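Local coordinates for cell division protein SepF (Methanobrevibacter smithii, PDB 7AL1) that probably anchors the division protein FtsZ to the cell membrane during archaeal cell division, at residues A[14-19]-A[38-43]. Residues are numbered along the deposited sequence; the frame is centred on the assembly and turned at random. Where two conformers were deposited one is given.
Sequences IMLIRP and PVILDL
Leu-16 and Ile-40 extend together off one face of the sheet, with Leu-16 CD2 4.1 Å from Ile-40 CD1. Ile-14 reaches the same methyl through CG2, and its other branch, CG1, lies nearly perpendicular to Pro-38. On this face Leu-16 packs on Leu-73 and Ile-40 on Ile-85 of the second subunit. Ile-14 to Leu-16 also pair in parallel with a strand of that subunit, which continues the sheet. On the helix-covered face Ile-17, in one of its two conformers, slants across Val-39, CD1 to CG1 at 3.8 Å. Val-39 and Leu-41 also touch helix 22-33.

The strands run parallel, 9° apart. Four backbone hydrogen bonds join them, from Met-15 N to Pro-38 O at one end to Asp-42 N to Ile-17 O at the other.

Beyond the strand, Arg-18 runs alongside Asp-42. Its CG is anti to the backbone N (chi1 -178°) and the chain stays extended, which carries NE to 3.5 Å from Asp-42 OD2 in a long salt bridge. OD2 sits at the guanidinium edge, but the two planes are turned 55° apart. Ser-44 OG hydrogen-bonds both Arg-18 NE and Asp-42 OD1, and Asn-82 N also binds OD1.

Pro-19 stands crosswise to Leu-41, its CD 3.6 Å from Leu-41 CD1, and its CG meets Leu-43 CD2. Replacing this ring with a glycine would probably open a gap beside the leucine methyls and leave the backbone here freer to move. One water donates to both Pro-19 O and Asp-42 O.

The pair forms the strands of a right-handed beta-alpha-beta unit, crossing through helix 22-33, in the C-terminal SepF domain. Its chemistry is split: apolar packing on both faces fits a sheet shared between two subunits, while charge and water gather where the strands end.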
loop_
_atom_site.group_PDB
_atom_site.type_symbol
_atom_site.label_atom_id
_atom_site.label_comp_id
_atom_site.label_asym_id
_atom_site.label_seq_id
_atom_site.Cartn_x
_atom_site.Cartn_y
_atom_site.Cartn_z
ATOM N N ILE A 14 -2.515 1.703 9.156
ATOM C CA ILE A 14 -1.805 2.083 7.955
ATOM C C ILE A 14 -2.385 3.405 7.491
ATOM O O ILE A 14 -3.587 3.503 7.216
ATOM C CB ILE A 14 -1.924 1.036 6.849
ATOM C CG1 ILE A 14 -1.262 -0.265 7.306
ATOM C CG2 ILE A 14 -1.282 1.585 5.597
ATOM C CD1 ILE A 14 -1.513 -1.426 6.368
ATOM N N MET A 15 -1.544 4.418 7.362
ATOM C CA MET A 15 -2.004 5.755 7.052
ATOM C C MET A 15 -1.885 6.010 5.567
ATOM O O MET A 15 -0.914 5.594 4.929
ATOM C CB MET A 15 -1.171 6.815 7.772
ATOM C CG MET A 15 -0.773 6.459 9.175
ATOM S SD MET A 15 -2.223 6.335 10.238
ATOM C CE MET A 15 -2.805 8.020 10.129
ATOM N N LEU A 16 -2.857 6.701 5.007
ATOM C CA LEU A 16 -2.836 7.108 3.611
ATOM C C LEU A 16 -2.847 8.621 3.587
ATOM O O LEU A 16 -3.740 9.253 4.156
ATOM C CB LEU A 16 -4.044 6.550 2.857
ATOM C CG LEU A 16 -4.023 5.006 2.836
ATOM C CD1 LEU A 16 -5.109 4.498 3.765
ATOM C CD2 LEU A 16 -4.228 4.426 1.463
ATOM N N ILE A 17 -1.852 9.213 2.935
ATOM C CA ILE A 17 -1.616 10.658 2.998
ATOM C C ILE A 17 -1.133 11.139 1.630
ATOM O O ILE A 17 -0.216 10.519 1.076
ATOM C CB ILE A 17 -0.548 10.945 4.081
ATOM C CG1 ILE A 17 -0.906 10.333 5.458
ATOM C CG2 ILE A 17 -0.340 12.436 4.275
ATOM C CD1 ILE A 17 0.202 10.376 6.573
ATOM N N ARG A 18 -1.677 12.255 1.147
ATOM C CA ARG A 18 -1.254 12.957 -0.065
ATOM C C ARG A 18 -0.779 14.339 0.385
ATOM O O ARG A 18 -1.572 15.304 0.425
ATOM C CB ARG A 18 -2.392 13.042 -1.076
ATOM C CG ARG A 18 -2.017 13.713 -2.355
ATOM C CD ARG A 18 -3.132 13.524 -3.370
ATOM N NE ARG A 18 -2.821 14.089 -4.668
ATOM C CZ ARG A 18 -3.252 15.269 -5.099
ATOM N NH1 ARG A 18 -4.004 16.040 -4.316
ATOM N NH2 ARG A 18 -2.914 15.681 -6.317
ATOM N N PRO A 19 0.500 14.501 0.754
ATOM C CA PRO A 19 0.904 15.768 1.370
ATOM C C PRO A 19 0.817 16.928 0.395
ATOM O O PRO A 19 1.112 16.802 -0.802
ATOM C CB PRO A 19 2.365 15.536 1.787
ATOM C CG PRO A 19 2.809 14.336 1.025
ATOM C CD PRO A 19 1.579 13.498 0.812
ATOM N N PRO A 38 2.931 2.236 9.161
ATOM C CA PRO A 38 3.218 2.363 7.733
ATOM C C PRO A 38 2.406 3.494 7.130
ATOM O O PRO A 38 1.293 3.803 7.577
ATOM C CB PRO A 38 2.772 1.009 7.167
ATOM C CG PRO A 38 2.735 0.084 8.338
ATOM C CD PRO A 38 2.340 0.931 9.512
ATOM N N VAL A 39 2.957 4.104 6.089
ATOM C CA VAL A 39 2.290 5.183 5.375
ATOM C C VAL A 39 2.307 4.864 3.896
ATOM O O VAL A 39 3.368 4.587 3.320
ATOM C CB VAL A 39 2.947 6.555 5.641
ATOM C CG1 VAL A 39 2.264 7.647 4.807
ATOM C CG2 VAL A 39 2.901 6.892 7.117
ATOM N N ILE A 40 1.142 4.863 3.279
ATOM C CA ILE A 40 1.037 4.854 1.818
ATOM C C ILE A 40 0.963 6.312 1.391
ATOM O O ILE A 40 -0.029 6.998 1.655
ATOM C CB ILE A 40 -0.149 4.028 1.311
ATOM C CG1 ILE A 40 0.032 2.553 1.721
ATOM C CG2 ILE A 40 -0.241 4.182 -0.193
ATOM C CD1 ILE A 40 -1.195 1.679 1.498
ATOM N N LEU A 41 2.051 6.805 0.816
ATOM C CA LEU A 41 2.286 8.208 0.560
ATOM C C LEU A 41 2.044 8.464 -0.921
ATOM O O LEU A 41 2.613 7.765 -1.767
ATOM C CB LEU A 41 3.780 8.451 0.877
ATOM C CG LEU A 41 4.336 9.847 0.815
ATOM C CD1 LEU A 41 3.618 10.724 1.764
ATOM C CD2 LEU A 41 5.807 9.806 1.178
ATOM N N ASP A 42 1.243 9.482 -1.247
ATOM C CA ASP A 42 1.019 9.904 -2.624
ATOM C C ASP A 42 1.727 11.251 -2.809
ATOM O O ASP A 42 1.268 12.264 -2.281
ATOM C CB ASP A 42 -0.468 10.036 -2.955
ATOM C CG ASP A 42 -0.713 10.493 -4.359
ATOM O OD1 ASP A 42 0.233 10.681 -5.130
ATOM O OD2 ASP A 42 -1.919 10.691 -4.720
ATOM N N LEU A 43 2.852 11.263 -3.525
ATOM C CA LEU A 43 3.649 12.463 -3.727
ATOM C C LEU A 43 3.247 13.275 -4.942
ATOM O O LEU A 43 3.946 14.231 -5.300
ATOM C CB LEU A 43 5.136 12.088 -3.848
ATOM C CG LEU A 43 5.758 11.603 -2.537
ATOM C CD1 LEU A 43 7.231 11.308 -2.755
ATOM C CD2 LEU A 43 5.630 12.675 -1.470
HETATM O O HOH W 1 1.726 14.965 -2.761
#